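Local coordinates for glycoside hydrolase family protein (Novosphingobium sp. PP1Y, PDB 6Q2F) that is an alpha-L-rhamnosidase, a glycoside hydrolase that probably releases terminal alpha-L-rhamnose from glycosides, at residues L1011-F1025 with P1126-L1138. Sequence-based numbering, arbitrary orientation.
Sequences LEPLDKSADPGVKYF and PLRPSGLIGPVRL
In the beta sandwich near the C-terminus, the connection 1011-1025, with its 3-10 turn and short helix, packs on the run into the last strand, where S1130, just ahead of it, is gripped through its backbone by L1014 and D1015. L1014 N donates to S1130 O (3.0 Å), standing above the carbonyl plane. S1130 N answers to D1015 OD1 at 2.9 Å, a bent bond (135°) that meets the carboxylate from above its plane. D1015 CG sits between its own backbone N and carbonyl carbon (chi1 56°), which swings the carboxylate over R1128 O and the CA of P1129. With an alanine here, S1130 N is likely to lose this acceptor.

Next to it, K1023 NZ bonds D1015 O nearly end-on, 168° at the oxygen. L1127 nests here: CD1 lies 3.4 Å from K1023 NZ, while CD2 meets the edge of the Y1024 ring, whose face carries K1023 CG. The two sheets are consistent with the galactose-binding-like fold of glycosyl hydrolase 2; the contact ties the connection between strands 1005-1008 and 1028-1037 to strand 1131-1140 of the other sheet. Further along, beside L1011 and E1012, water takes over from direct bonds, one molecule linking L1011 O to I1133 O, another E1012 O to L1132 O. L1011 CD2 rests against L1132 CG, and its CD1 presses tightly on V1136 CG2 (3.5 Å).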
loop_
_atom_site.group_PDB
_atom_site.type_symbol
_atom_site.label_atom_id
_atom_site.label_comp_id
_atom_site.label_asym_id
_atom_site.label_seq_id
_atom_site.Cartn_x
_atom_site.Cartn_y
_atom_site.Cartn_z
ATOM N N LEU A 1011 43.081 -6.820 -16.694
ATOM C CA LEU A 1011 41.777 -6.807 -16.049
ATOM C C LEU A 1011 40.831 -7.666 -16.868
ATOM O O LEU A 1011 40.758 -7.524 -18.092
ATOM C CB LEU A 1011 41.243 -5.375 -15.948
ATOM C CG LEU A 1011 41.644 -4.472 -14.783
ATOM C CD1 LEU A 1011 41.058 -3.071 -14.904
ATOM C CD2 LEU A 1011 41.273 -5.109 -13.441
ATOM N N GLU A 1012 40.142 -8.586 -16.202
ATOM C CA GLU A 1012 39.191 -9.482 -16.847
ATOM C C GLU A 1012 38.003 -9.707 -15.923
ATOM O O GLU A 1012 38.156 -9.685 -14.695
ATOM C CB GLU A 1012 39.827 -10.842 -17.187
ATOM C CG GLU A 1012 40.989 -10.793 -18.181
ATOM C CD GLU A 1012 40.524 -10.591 -19.620
ATOM O OE1 GLU A 1012 41.327 -10.107 -20.449
ATOM O OE2 GLU A 1012 39.352 -10.923 -19.918
ATOM N N PRO A 1013 36.809 -9.923 -16.477
ATOM C CA PRO A 1013 35.668 -10.288 -15.624
ATOM C C PRO A 1013 35.975 -11.602 -14.926
ATOM O O PRO A 1013 36.258 -12.610 -15.574
ATOM C CB PRO A 1013 34.496 -10.417 -16.610
ATOM C CG PRO A 1013 34.966 -9.790 -17.889
ATOM C CD PRO A 1013 36.462 -9.941 -17.907
ATOM N N LEU A 1014 35.946 -11.576 -13.586
ATOM C CA LEU A 1014 36.295 -12.765 -12.811
ATOM C C LEU A 1014 35.387 -13.939 -13.146
ATOM O O LEU A 1014 35.836 -15.088 -13.136
ATOM C CB LEU A 1014 36.233 -12.466 -11.313
ATOM C CG LEU A 1014 37.149 -11.325 -10.856
ATOM C CD1 LEU A 1014 37.113 -11.138 -9.347
ATOM C CD2 LEU A 1014 38.570 -11.569 -11.335
ATOM N N ASP A 1015 34.121 -13.679 -13.468
ATOM C CA ASP A 1015 33.199 -14.758 -13.802
ATOM C C ASP A 1015 33.565 -15.487 -15.089
ATOM O O ASP A 1015 32.974 -16.531 -15.374
ATOM C CB ASP A 1015 31.785 -14.208 -13.909
ATOM C CG ASP A 1015 31.685 -13.086 -14.911
ATOM O OD1 ASP A 1015 32.170 -11.981 -14.598
ATOM O OD2 ASP A 1015 31.118 -13.308 -16.003
ATOM N N LYS A 1016 34.501 -14.969 -15.880
ATOM C CA LYS A 1016 34.997 -15.684 -17.046
ATOM C C LYS A 1016 36.305 -16.415 -16.758
ATOM O O LYS A 1016 36.934 -16.934 -17.684
ATOM C CB LYS A 1016 35.174 -14.724 -18.225
ATOM C CG LYS A 1016 33.875 -14.061 -18.694
ATOM C CD LYS A 1016 32.899 -15.095 -19.258
ATOM C CE LYS A 1016 31.664 -14.448 -19.899
ATOM N NZ LYS A 1016 30.462 -14.521 -19.023
ATOM N N SER A 1017 36.712 -16.499 -15.497
ATOM C CA SER A 1017 38.002 -17.092 -15.179
ATOM C C SER A 1017 38.000 -18.599 -15.416
ATOM O O SER A 1017 36.981 -19.282 -15.252
ATOM C CB SER A 1017 38.373 -16.808 -13.726
ATOM O OG SER A 1017 39.532 -17.538 -13.334
ATOM N N ALA A 1018 39.176 -19.111 -15.801
ATOM C CA ALA A 1018 39.392 -20.548 -15.886
ATOM C C ALA A 1018 39.348 -21.201 -14.508
ATOM O O ALA A 1018 38.952 -22.366 -14.385
ATOM C CB ALA A 1018 40.737 -20.838 -16.577
ATOM N N ASP A 1019 39.748 -20.475 -13.472
ATOM C CA ASP A 1019 39.773 -21.021 -12.120
ATOM C C ASP A 1019 38.379 -20.955 -11.508
ATOM O O ASP A 1019 37.849 -19.851 -11.326
ATOM C CB ASP A 1019 40.772 -20.244 -11.268
ATOM C CG ASP A 1019 40.924 -20.796 -9.869
ATOM O OD1 ASP A 1019 40.125 -21.658 -9.453
ATOM O OD2 ASP A 1019 41.858 -20.350 -9.172
ATOM N N PRO A 1020 37.759 -22.094 -11.169
ATOM C CA PRO A 1020 36.408 -22.052 -10.580
ATOM C C PRO A 1020 36.327 -21.288 -9.268
ATOM O O PRO A 1020 35.279 -20.699 -8.976
ATOM C CB PRO A 1020 36.054 -23.539 -10.390
ATOM C CG PRO A 1020 37.356 -24.291 -10.517
ATOM C CD PRO A 1020 38.210 -23.474 -11.436
ATOM N N GLY A 1021 37.391 -21.285 -8.460
ATOM C CA GLY A 1021 37.364 -20.513 -7.228
ATOM C C GLY A 1021 37.336 -19.016 -7.464
ATOM O O GLY A 1021 36.817 -18.264 -6.628
ATOM N N VAL A 1022 37.891 -18.562 -8.596
ATOM C CA VAL A 1022 37.776 -17.159 -8.991
ATOM C C VAL A 1022 36.459 -16.917 -9.721
ATOM O O VAL A 1022 35.746 -15.947 -9.441
ATOM C CB VAL A 1022 38.987 -16.741 -9.855
ATOM C CG1 VAL A 1022 38.789 -15.352 -10.427
ATOM C CG2 VAL A 1022 40.278 -16.792 -9.040
ATOM N N LYS A 1023 36.116 -17.816 -10.652
ATOM C CA LYS A 1023 34.899 -17.685 -11.449
ATOM C C LYS A 1023 33.671 -17.473 -10.571
ATOM O O LYS A 1023 32.834 -16.602 -10.844
ATOM C CB LYS A 1023 34.737 -18.944 -12.305
ATOM C CG LYS A 1023 33.454 -19.065 -13.118
ATOM C CD LYS A 1023 33.505 -20.330 -13.992
ATOM C CE LYS A 1023 32.227 -20.525 -14.803
ATOM N NZ LYS A 1023 31.944 -19.359 -15.683
ATOM N N TYR A 1024 33.546 -18.268 -9.511
ATOM C CA TYR A 1024 32.352 -18.277 -8.687
ATOM C C TYR A 1024 32.518 -17.461 -7.418
ATOM O O TYR A 1024 31.719 -17.599 -6.496
ATOM C CB TYR A 1024 31.972 -19.716 -8.354
ATOM C CG TYR A 1024 31.605 -20.544 -9.571
ATOM C CD1 TYR A 1024 30.504 -20.209 -10.350
ATOM C CD2 TYR A 1024 32.347 -21.662 -9.935
ATOM C CE1 TYR A 1024 30.150 -20.962 -11.459
ATOM C CE2 TYR A 1024 32.002 -22.428 -11.050
ATOM C CZ TYR A 1024 30.900 -22.070 -11.800
ATOM O OH TYR A 1024 30.541 -22.813 -12.905
ATOM N N PHE A 1025 33.526 -16.600 -7.357
ATOM C CA PHE A 1025 33.789 -15.863 -6.131
ATOM C C PHE A 1025 32.667 -14.867 -5.835
ATOM O O PHE A 1025 32.217 -14.128 -6.714
ATOM C CB PHE A 1025 35.125 -15.132 -6.223
ATOM C CG PHE A 1025 35.385 -14.202 -5.067
ATOM C CD1 PHE A 1025 35.775 -14.702 -3.830
ATOM C CD2 PHE A 1025 35.238 -12.829 -5.216
ATOM C CE1 PHE A 1025 36.029 -13.848 -2.774
ATOM C CE2 PHE A 1025 35.487 -11.971 -4.156
ATOM C CZ PHE A 1025 35.880 -12.481 -2.934
ATOM N N PRO A 1126 23.055 -18.197 -15.381
ATOM C CA PRO A 1126 24.119 -17.330 -15.892
ATOM C C PRO A 1126 24.737 -16.525 -14.756
ATOM O O PRO A 1126 24.032 -16.016 -13.878
ATOM C CB PRO A 1126 23.381 -16.431 -16.887
ATOM C CG PRO A 1126 21.984 -16.379 -16.353
ATOM C CD PRO A 1126 21.714 -17.741 -15.775
ATOM N N LEU A 1127 26.066 -16.432 -14.762
ATOM C CA LEU A 1127 26.755 -15.662 -13.734
ATOM C C LEU A 1127 26.557 -14.160 -13.940
ATOM O O LEU A 1127 26.247 -13.693 -15.033
ATOM C CB LEU A 1127 28.247 -15.978 -13.728
ATOM C CG LEU A 1127 28.633 -17.420 -13.432
ATOM C CD1 LEU A 1127 30.160 -17.556 -13.461
ATOM C CD2 LEU A 1127 28.073 -17.838 -12.092
ATOM N N ARG A 1128 26.727 -13.396 -12.841
ATOM C CA ARG A 1128 26.734 -11.945 -12.982
ATOM C C ARG A 1128 28.157 -11.459 -13.251
ATOM O O ARG A 1128 29.115 -12.035 -12.733
ATOM C CB ARG A 1128 26.192 -11.272 -11.718
ATOM C CG ARG A 1128 24.680 -11.427 -11.520
ATOM C CD ARG A 1128 24.217 -10.932 -10.163
ATOM N NE ARG A 1128 24.646 -9.563 -9.904
ATOM C CZ ARG A 1128 23.832 -8.518 -9.746
ATOM N NH1 ARG A 1128 22.508 -8.667 -9.814
ATOM N NH2 ARG A 1128 24.352 -7.319 -9.506
ATOM N N PRO A 1129 28.349 -10.415 -14.051
ATOM C CA PRO A 1129 29.703 -9.879 -14.226
ATOM C C PRO A 1129 30.292 -9.538 -12.862
ATOM O O PRO A 1129 29.606 -8.994 -11.994
ATOM C CB PRO A 1129 29.488 -8.630 -15.089
ATOM C CG PRO A 1129 28.125 -8.823 -15.717
ATOM C CD PRO A 1129 27.331 -9.552 -14.676
ATOM N N SER A 1130 31.562 -9.894 -12.668
ATOM C CA SER A 1130 32.183 -9.829 -11.355
ATOM C C SER A 1130 33.547 -9.147 -11.420
ATOM O O SER A 1130 34.308 -9.337 -12.377
ATOM C CB SER A 1130 32.337 -11.242 -10.776
ATOM O OG SER A 1130 32.802 -11.173 -9.446
ATOM N N GLY A 1131 33.854 -8.363 -10.386
ATOM C CA GLY A 1131 35.169 -7.781 -10.197
ATOM C C GLY A 1131 35.346 -6.438 -10.872
ATOM O O GLY A 1131 34.391 -5.748 -11.262
ATOM N N LEU A 1132 36.620 -6.056 -10.986
ATOM C CA LEU A 1132 37.021 -4.802 -11.622
ATOM C C LEU A 1132 37.221 -5.091 -13.105
ATOM O O LEU A 1132 38.264 -5.601 -13.511
ATOM C CB LEU A 1132 38.300 -4.259 -10.991
ATOM C CG LEU A 1132 38.831 -2.915 -11.542
ATOM C CD1 LEU A 1132 37.749 -1.826 -11.492
ATOM C CD2 LEU A 1132 40.051 -2.453 -10.776
ATOM N N ILE A 1133 36.218 -4.775 -13.918
ATOM C CA ILE A 1133 36.289 -5.104 -15.334
ATOM C C ILE A 1133 36.981 -3.999 -16.143
ATOM O O ILE A 1133 37.668 -4.285 -17.122
ATOM C CB ILE A 1133 34.870 -5.392 -15.846
ATOM C CG1 ILE A 1133 34.311 -6.647 -15.169
ATOM C CG2 ILE A 1133 34.839 -5.524 -17.362
ATOM C CD1 ILE A 1133 32.810 -6.814 -15.333
ATOM N N GLY A 1134 36.813 -2.739 -15.754
ATOM C CA GLY A 1134 37.433 -1.638 -16.464
ATOM C C GLY A 1134 36.811 -1.233 -17.791
ATOM O O GLY A 1134 35.656 -1.564 -18.078
ATOM N N PRO A 1135 37.574 -0.490 -18.615
ATOM C CA PRO A 1135 38.950 -0.070 -18.329
ATOM C C PRO A 1135 39.022 1.003 -17.238
ATOM O O PRO A 1135 38.058 1.756 -17.024
ATOM C CB PRO A 1135 39.429 0.481 -19.675
ATOM C CG PRO A 1135 38.181 1.049 -20.286
ATOM C CD PRO A 1135 37.038 0.164 -19.821
ATOM N N VAL A 1136 40.145 1.038 -16.529
ATOM C CA VAL A 1136 40.381 2.004 -15.466
ATOM C C VAL A 1136 41.184 3.155 -16.059
ATOM O O VAL A 1136 42.288 2.947 -16.583
ATOM C CB VAL A 1136 41.119 1.368 -14.279
ATOM C CG1 VAL A 1136 41.303 2.399 -13.172
ATOM C CG2 VAL A 1136 40.361 0.131 -13.757
ATOM N N ARG A 1137 40.641 4.369 -15.969
ATOM C CA ARG A 1137 41.230 5.523 -16.634
ATOM C C ARG A 1137 41.393 6.684 -15.666
ATOM O O ARG A 1137 40.563 6.890 -14.771
ATOM C CB ARG A 1137 40.381 5.969 -17.819
ATOM C CG ARG A 1137 40.160 4.894 -18.847
ATOM C CD ARG A 1137 39.402 5.468 -20.012
ATOM N NE ARG A 1137 38.177 6.095 -19.555
ATOM C CZ ARG A 1137 37.392 6.838 -20.321
ATOM N NH1 ARG A 1137 37.715 7.038 -21.593
ATOM N NH2 ARG A 1137 36.290 7.373 -19.815
ATOM N N LEU A 1138 42.483 7.420 -15.841
ATOM C CA LEU A 1138 42.682 8.702 -15.185
ATOM C C LEU A 1138 42.227 9.791 -16.138
ATOM O O LEU A 1138 42.577 9.775 -17.323
ATOM C CB LEU A 1138 44.150 8.917 -14.815
ATOM C CG LEU A 1138 44.667 8.365 -13.483
ATOM C CD1 LEU A 1138 44.057 7.034 -13.172
ATOM C CD2 LEU A 1138 46.175 8.239 -13.530
HETATM O O HOH W 1 37.966 -6.579 -18.728
HETATM O O HOH W 2 39.152 -8.168 -13.037
HETATM O O HOH W 3 32.490 -14.268 -9.276
#